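Local coordinates for uncharacterized protein (Streptococcus mutans, PDB 2QKP), which is of unknown function but carries a C-terminal PAS domain, the part described here, which probably serves as a sensory or ligand-binding module of a hemerythrin-like protein, at residues A[29-37]-A[120-128]. Residues are numbered along the deposited sequence; the frame is centred on the assembly and turned at random.
Sequences PLEITFVNK and FQGVLEYVQ
E31, T33 and V35 pair with V127, E125 and V123 through six backbone hydrogen bonds. The two strands run antiparallel. T33 N gives a bond of 2.8 Å to E125 O, and V35 N reaches V123 O almost straight, with 176° at the hydrogen. Two waters sit over the T33 face. One links T33 OG1 to V123 O, the other joins T33 OG1 to E125 OE1. The T33 and E125 side chains lie alongside each other and point the same way. OG1 of T33 lies between its backbone N and carbonyl carbon (chi1 77°), on the E125 side, 3.4 Å from E125 CB. E125 OE1 has a long, weak ion pair with R57. E31 and V127 meet on this face through their CB atoms, and the carboxylate of E31 bonds to V54 N.

The other face is largely apolar. I32 CG2 presses on L124 CD1 at 3.5 Å, a tight fit. CG of F34 is anti to the backbone N (chi1 173°); the ring leans to the neighbouring strand, and Q121 O sits at its edge, 3.4 Å from F34 CZ. L30 CD2 packs on Q128 CB at 3.6 Å. The Q128 amide bonds to Q128 of the second subunit, so this end reaches the dimer interface. Q121 and G122 form a classic beta bulge opposite V113. Strands 31-36 and 120-129 are first and last in chain order but adjacent inside the five-stranded antiparallel sheet, order 2-1-5-4-3, of a PAS fold.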
ATOM      1  N   PRO A  29       1.434  -2.756  -5.301  1.00 20.67           N
ATOM      2  CA  PRO A  29       2.528  -3.584  -5.805  1.00 21.37           C
ATOM      3  C   PRO A  29       3.423  -4.110  -4.660  1.00 20.21           C
ATOM      4  O   PRO A  29       4.667  -4.038  -4.740  1.00 19.79           O
ATOM      5  CB  PRO A  29       3.300  -2.591  -6.689  1.00 21.61           C
ATOM      6  CG  PRO A  29       3.177  -1.326  -5.979  1.00 21.89           C
ATOM      7  CD  PRO A  29       1.800  -1.332  -5.323  1.00 22.74           C
ATOM      8  N   LEU A  30       2.791  -4.645  -3.617  1.00 18.92           N
ATOM      9  CA  LEU A  30       3.493  -5.009  -2.384  1.00 17.37           C
ATOM     10  C   LEU A  30       2.898  -6.295  -1.850  1.00 17.97           C
ATOM     11  O   LEU A  30       1.694  -6.491  -1.964  1.00 18.69           O
ATOM     12  CB  LEU A  30       3.289  -3.938  -1.308  1.00 17.48           C
ATOM     13  CG  LEU A  30       3.709  -2.505  -1.646  1.00 17.15           C
ATOM     14  CD1 LEU A  30       3.136  -1.458  -0.669  1.00 21.09           C
ATOM     15  CD2 LEU A  30       5.235  -2.421  -1.674  1.00 18.71           C
ATOM     16  N   GLU A  31       3.734  -7.154  -1.272  1.00 17.44           N
ATOM     17  CA  GLU A  31       3.258  -8.294  -0.488  1.00 18.10           C
ATOM     18  C   GLU A  31       3.195  -7.741   0.929  1.00 17.08           C
ATOM     19  O   GLU A  31       4.220  -7.314   1.467  1.00 16.69           O
ATOM     20  CB  GLU A  31       4.253  -9.476  -0.533  1.00 17.94           C
ATOM     21  CG  GLU A  31       4.391 -10.142  -1.887  1.00 22.41           C
ATOM     22  CD  GLU A  31       5.462 -11.234  -1.898  1.00 23.71           C
ATOM     23  OE1 GLU A  31       5.891 -11.740  -0.810  1.00 30.91           O
ATOM     24  OE2 GLU A  31       5.849 -11.604  -3.003  1.00 31.11           O
ATOM     25  N   ILE A  32       1.998  -7.742   1.519  1.00 15.47           N
ATOM     26  CA  ILE A  32       1.774  -7.085   2.821  1.00 15.24           C
ATOM     27  C   ILE A  32       1.420  -8.163   3.823  1.00 16.42           C
ATOM     28  O   ILE A  32       0.655  -9.088   3.507  1.00 16.02           O
ATOM     29  CB  ILE A  32       0.624  -6.078   2.692  1.00 14.96           C
ATOM     30  CG1 ILE A  32       1.042  -4.999   1.667  1.00 15.66           C
ATOM     31  CG2 ILE A  32       0.181  -5.422   4.069  1.00 15.46           C
ATOM     32  CD1 ILE A  32      -0.064  -4.006   1.320  1.00 16.66           C
ATOM     33  N   THR A  33       1.972  -8.059   5.027  1.00 15.69           N
ATOM     34  CA  THR A  33       1.516  -8.929   6.127  1.00 17.09           C
ATOM     35  C   THR A  33       1.336  -8.052   7.350  1.00 16.90           C
ATOM     36  O   THR A  33       2.010  -7.029   7.483  1.00 17.21           O
ATOM     37  CB  THR A  33       2.476 -10.118   6.478  1.00 17.92           C
ATOM     38  OG1 THR A  33       3.592  -9.633   7.233  1.00 23.57           O
ATOM     39  CG2 THR A  33       2.966 -10.870   5.227  1.00 16.50           C
ATOM     40  N   PHE A  34       0.426  -8.434   8.238  1.00 14.98           N
ATOM     41  CA  PHE A  34       0.223  -7.651   9.444  1.00 14.26           C
ATOM     42  C   PHE A  34       0.163  -8.589  10.634  1.00 14.58           C
ATOM     43  O   PHE A  34      -0.559  -9.569  10.612  1.00 13.88           O
ATOM     44  CB  PHE A  34      -1.077  -6.857   9.341  1.00 14.04           C
ATOM     45  CG  PHE A  34      -1.445  -6.152  10.588  1.00 14.79           C
ATOM     46  CD1 PHE A  34      -0.676  -5.063  11.044  1.00 14.73           C
ATOM     47  CD2 PHE A  34      -2.561  -6.549  11.316  1.00 17.00           C
ATOM     48  CE1 PHE A  34      -1.034  -4.366  12.209  1.00 15.83           C
ATOM     49  CE2 PHE A  34      -2.917  -5.873  12.505  1.00 15.14           C
ATOM     50  CZ  PHE A  34      -2.152  -4.787  12.952  1.00 16.04           C
ATOM     51  N   VAL A  35       0.927  -8.249  11.664  1.00 14.60           N
ATOM     52  CA  VAL A  35       0.922  -8.974  12.945  1.00 15.66           C
ATOM     53  C   VAL A  35       0.413  -8.010  14.016  1.00 15.88           C
ATOM     54  O   VAL A  35       0.894  -6.874  14.106  1.00 16.10           O
ATOM     55  CB  VAL A  35       2.360  -9.459  13.278  1.00 16.63           C
ATOM     56  CG1 VAL A  35       2.409 -10.086  14.664  1.00 17.32           C
ATOM     57  CG2 VAL A  35       2.858 -10.432  12.225  1.00 15.71           C
ATOM     58  N   ASN A  36      -0.562  -8.414  14.826  1.00 16.62           N
ATOM     59  CA  ASN A  36      -1.189  -7.434  15.738  1.00 18.00           C
ATOM     60  C   ASN A  36      -0.360  -7.305  17.013  1.00 19.65           C
ATOM     61  O   ASN A  36       0.685  -7.952  17.148  1.00 18.24           O
ATOM     62  CB  ASN A  36      -2.658  -7.775  16.040  1.00 18.88           C
ATOM     63  CG  ASN A  36      -2.821  -9.136  16.746  1.00 19.52           C
ATOM     64  OD1 ASN A  36      -1.943  -9.563  17.499  1.00 19.79           O
ATOM     65  ND2 ASN A  36      -3.958  -9.804  16.511  1.00 20.93           N
ATOM     66  N   LYS A  37      -0.829  -6.453  17.918  1.00 21.05           N
ATOM     67  CA  LYS A  37      -0.084  -6.177  19.152  1.00 24.63           C
ATOM     68  C   LYS A  37      -0.008  -7.384  20.130  1.00 25.55           C
ATOM     69  O   LYS A  37       0.763  -7.349  21.100  1.00 26.70           O
ATOM     70  CB  LYS A  37      -0.662  -4.918  19.805  1.00 24.95           C
ATOM     71  CG  LYS A  37      -2.020  -5.138  20.379  1.00 28.69           C
ATOM     72  CD  LYS A  37      -2.617  -3.886  20.996  1.00 32.31           C
ATOM     73  CE  LYS A  37      -3.990  -4.219  21.561  1.00 36.42           C
ATOM     74  NZ  LYS A  37      -4.030  -5.547  22.295  1.00 39.58           N
ATOM     75  N   PHE A 120       1.013   1.588  20.222  1.00 16.62           N
ATOM     76  CA  PHE A 120       1.458   0.496  19.337  1.00 16.49           C
ATOM     77  C   PHE A 120       0.289  -0.408  18.945  1.00 16.49           C
ATOM     78  O   PHE A 120      -0.417  -0.917  19.806  1.00 17.02           O
ATOM     79  CB  PHE A 120       2.546  -0.341  20.053  1.00 16.32           C
ATOM     80  CG  PHE A 120       3.142  -1.412  19.202  1.00 15.35           C
ATOM     81  CD1 PHE A 120       4.055  -1.101  18.209  1.00 18.09           C
ATOM     82  CD2 PHE A 120       2.778  -2.750  19.378  1.00 15.85           C
ATOM     83  CE1 PHE A 120       4.605  -2.116  17.427  1.00 17.87           C
ATOM     84  CE2 PHE A 120       3.347  -3.761  18.597  1.00 20.55           C
ATOM     85  CZ  PHE A 120       4.240  -3.438  17.625  1.00 17.73           C
ATOM     86  N   GLN A 121       0.095  -0.595  17.635  1.00 16.12           N
ATOM     87  CA  GLN A 121      -1.004  -1.418  17.124  1.00 15.87           C
ATOM     88  C   GLN A 121      -0.556  -2.680  16.380  1.00 16.32           C
ATOM     89  O   GLN A 121      -1.389  -3.530  16.018  1.00 18.16           O
ATOM     90  CB  GLN A 121      -1.884  -0.566  16.212  1.00 16.15           C
ATOM     91  CG  GLN A 121      -2.392   0.708  16.855  1.00 18.18           C
ATOM     92  CD  GLN A 121      -3.195   0.449  18.116  1.00 24.09           C
ATOM     93  OE1 GLN A 121      -3.894  -0.560  18.230  1.00 23.99           O
ATOM     94  NE2 GLN A 121      -3.081   1.355  19.085  1.00 25.37           N
ATOM     95  N   GLY A 122       0.744  -2.828  16.164  1.00 14.42           N
ATOM     96  CA  GLY A 122       1.264  -4.049  15.552  1.00 14.21           C
ATOM     97  C   GLY A 122       2.386  -3.743  14.589  1.00 13.80           C
ATOM     98  O   GLY A 122       2.896  -2.617  14.553  1.00 13.91           O
ATOM     99  N   VAL A 123       2.780  -4.760  13.825  1.00 14.10           N
ATOM    100  CA  VAL A 123       3.873  -4.563  12.862  1.00 14.11           C
ATOM    101  C   VAL A 123       3.372  -4.845  11.450  1.00 14.00           C
ATOM    102  O   VAL A 123       2.753  -5.882  11.211  1.00 13.78           O
ATOM    103  CB  VAL A 123       5.038  -5.468  13.188  1.00 14.95           C
ATOM    104  CG1 VAL A 123       6.076  -5.429  12.074  1.00 15.16           C
ATOM    105  CG2 VAL A 123       5.691  -5.011  14.517  1.00 15.75           C
ATOM    106  N   LEU A 124       3.647  -3.902  10.544  1.00 13.94           N
ATOM    107  CA  LEU A 124       3.272  -4.012   9.131  1.00 14.57           C
ATOM    108  C   LEU A 124       4.529  -4.376   8.343  1.00 14.90           C
ATOM    109  O   LEU A 124       5.511  -3.632   8.404  1.00 15.26           O
ATOM    110  CB  LEU A 124       2.702  -2.658   8.661  1.00 14.79           C
ATOM    111  CG  LEU A 124       2.519  -2.425   7.161  1.00 15.76           C
ATOM    112  CD1 LEU A 124       1.526  -3.439   6.606  1.00 17.67           C
ATOM    113  CD2 LEU A 124       2.056  -1.018   6.911  1.00 14.94           C
ATOM    114  N   GLU A 125       4.507  -5.494   7.610  1.00 14.12           N
ATOM    115  CA  GLU A 125       5.621  -5.852   6.727  1.00 16.13           C
ATOM    116  C   GLU A 125       5.171  -5.697   5.279  1.00 16.09           C
ATOM    117  O   GLU A 125       4.079  -6.156   4.916  1.00 15.27           O
ATOM    118  CB  GLU A 125       6.084  -7.292   6.987  1.00 16.34           C
ATOM    119  CG  GLU A 125       7.245  -7.737   6.073  1.00 19.23           C
ATOM    120  CD  GLU A 125       7.741  -9.153   6.345  1.00 21.90           C
ATOM    121  OE1 GLU A 125       7.195  -9.834   7.247  1.00 27.83           O
ATOM    122  OE2 GLU A 125       8.694  -9.565   5.657  1.00 28.62           O
ATOM    123  N   TYR A 126       5.972  -5.013   4.470  1.00 16.02           N
ATOM    124  CA  TYR A 126       5.668  -4.917   3.052  1.00 15.06           C
ATOM    125  C   TYR A 126       6.924  -5.118   2.216  1.00 16.25           C
ATOM    126  O   TYR A 126       8.042  -4.623   2.555  1.00 14.91           O
ATOM    127  CB  TYR A 126       4.921  -3.613   2.710  1.00 16.15           C
ATOM    128  CG  TYR A 126       5.515  -2.311   3.223  1.00 14.24           C
ATOM    129  CD1 TYR A 126       6.349  -1.541   2.404  1.00 16.03           C
ATOM    130  CD2 TYR A 126       5.221  -1.831   4.505  1.00 15.08           C
ATOM    131  CE1 TYR A 126       6.861  -0.336   2.844  1.00 17.65           C
ATOM    132  CE2 TYR A 126       5.728  -0.625   4.964  1.00 16.49           C
ATOM    133  CZ  TYR A 126       6.547   0.118   4.110  1.00 18.19           C
ATOM    134  OH  TYR A 126       7.087   1.303   4.542  1.00 18.04           O
ATOM    135  N   VAL A 127       6.744  -5.898   1.158  1.00 15.97           N
ATOM    136  CA  VAL A 127       7.846  -6.337   0.325  1.00 15.89           C
ATOM    137  C   VAL A 127       7.599  -5.819  -1.096  1.00 15.38           C
ATOM    138  O   VAL A 127       6.503  -5.989  -1.643  1.00 15.10           O
ATOM    139  CB  VAL A 127       7.934  -7.884   0.298  1.00 16.78           C
ATOM    140  CG1 VAL A 127       9.054  -8.312  -0.561  1.00 18.34           C
ATOM    141  CG2 VAL A 127       8.065  -8.485   1.721  1.00 17.31           C
ATOM    142  N   GLN A 128       8.634  -5.229  -1.694  1.00 15.36           N
ATOM    143  CA  GLN A 128       8.498  -4.681  -3.045  1.00 16.17           C
ATOM    144  C   GLN A 128       9.635  -5.146  -3.942  1.00 16.58           C
ATOM    145  O   GLN A 128      10.769  -5.306  -3.500  1.00 17.03           O
ATOM    146  CB  GLN A 128       8.510  -3.166  -2.989  1.00 14.47           C
ATOM    147  CG  GLN A 128       8.067  -2.463  -4.326  1.00 15.56           C
ATOM    148  CD  GLN A 128       7.941  -0.960  -4.141  1.00 15.87           C
ATOM    149  OE1 GLN A 128       8.327  -0.414  -3.096  1.00 17.34           O
ATOM    150  NE2 GLN A 128       7.413  -0.283  -5.146  1.00 18.50           N
TER
HETATM  151  O   HOH W   1       3.899  -8.161   9.764  1.00 21.35           O
HETATM  152  O   HOH W   2       4.988 -12.034   7.924  1.00 41.14           O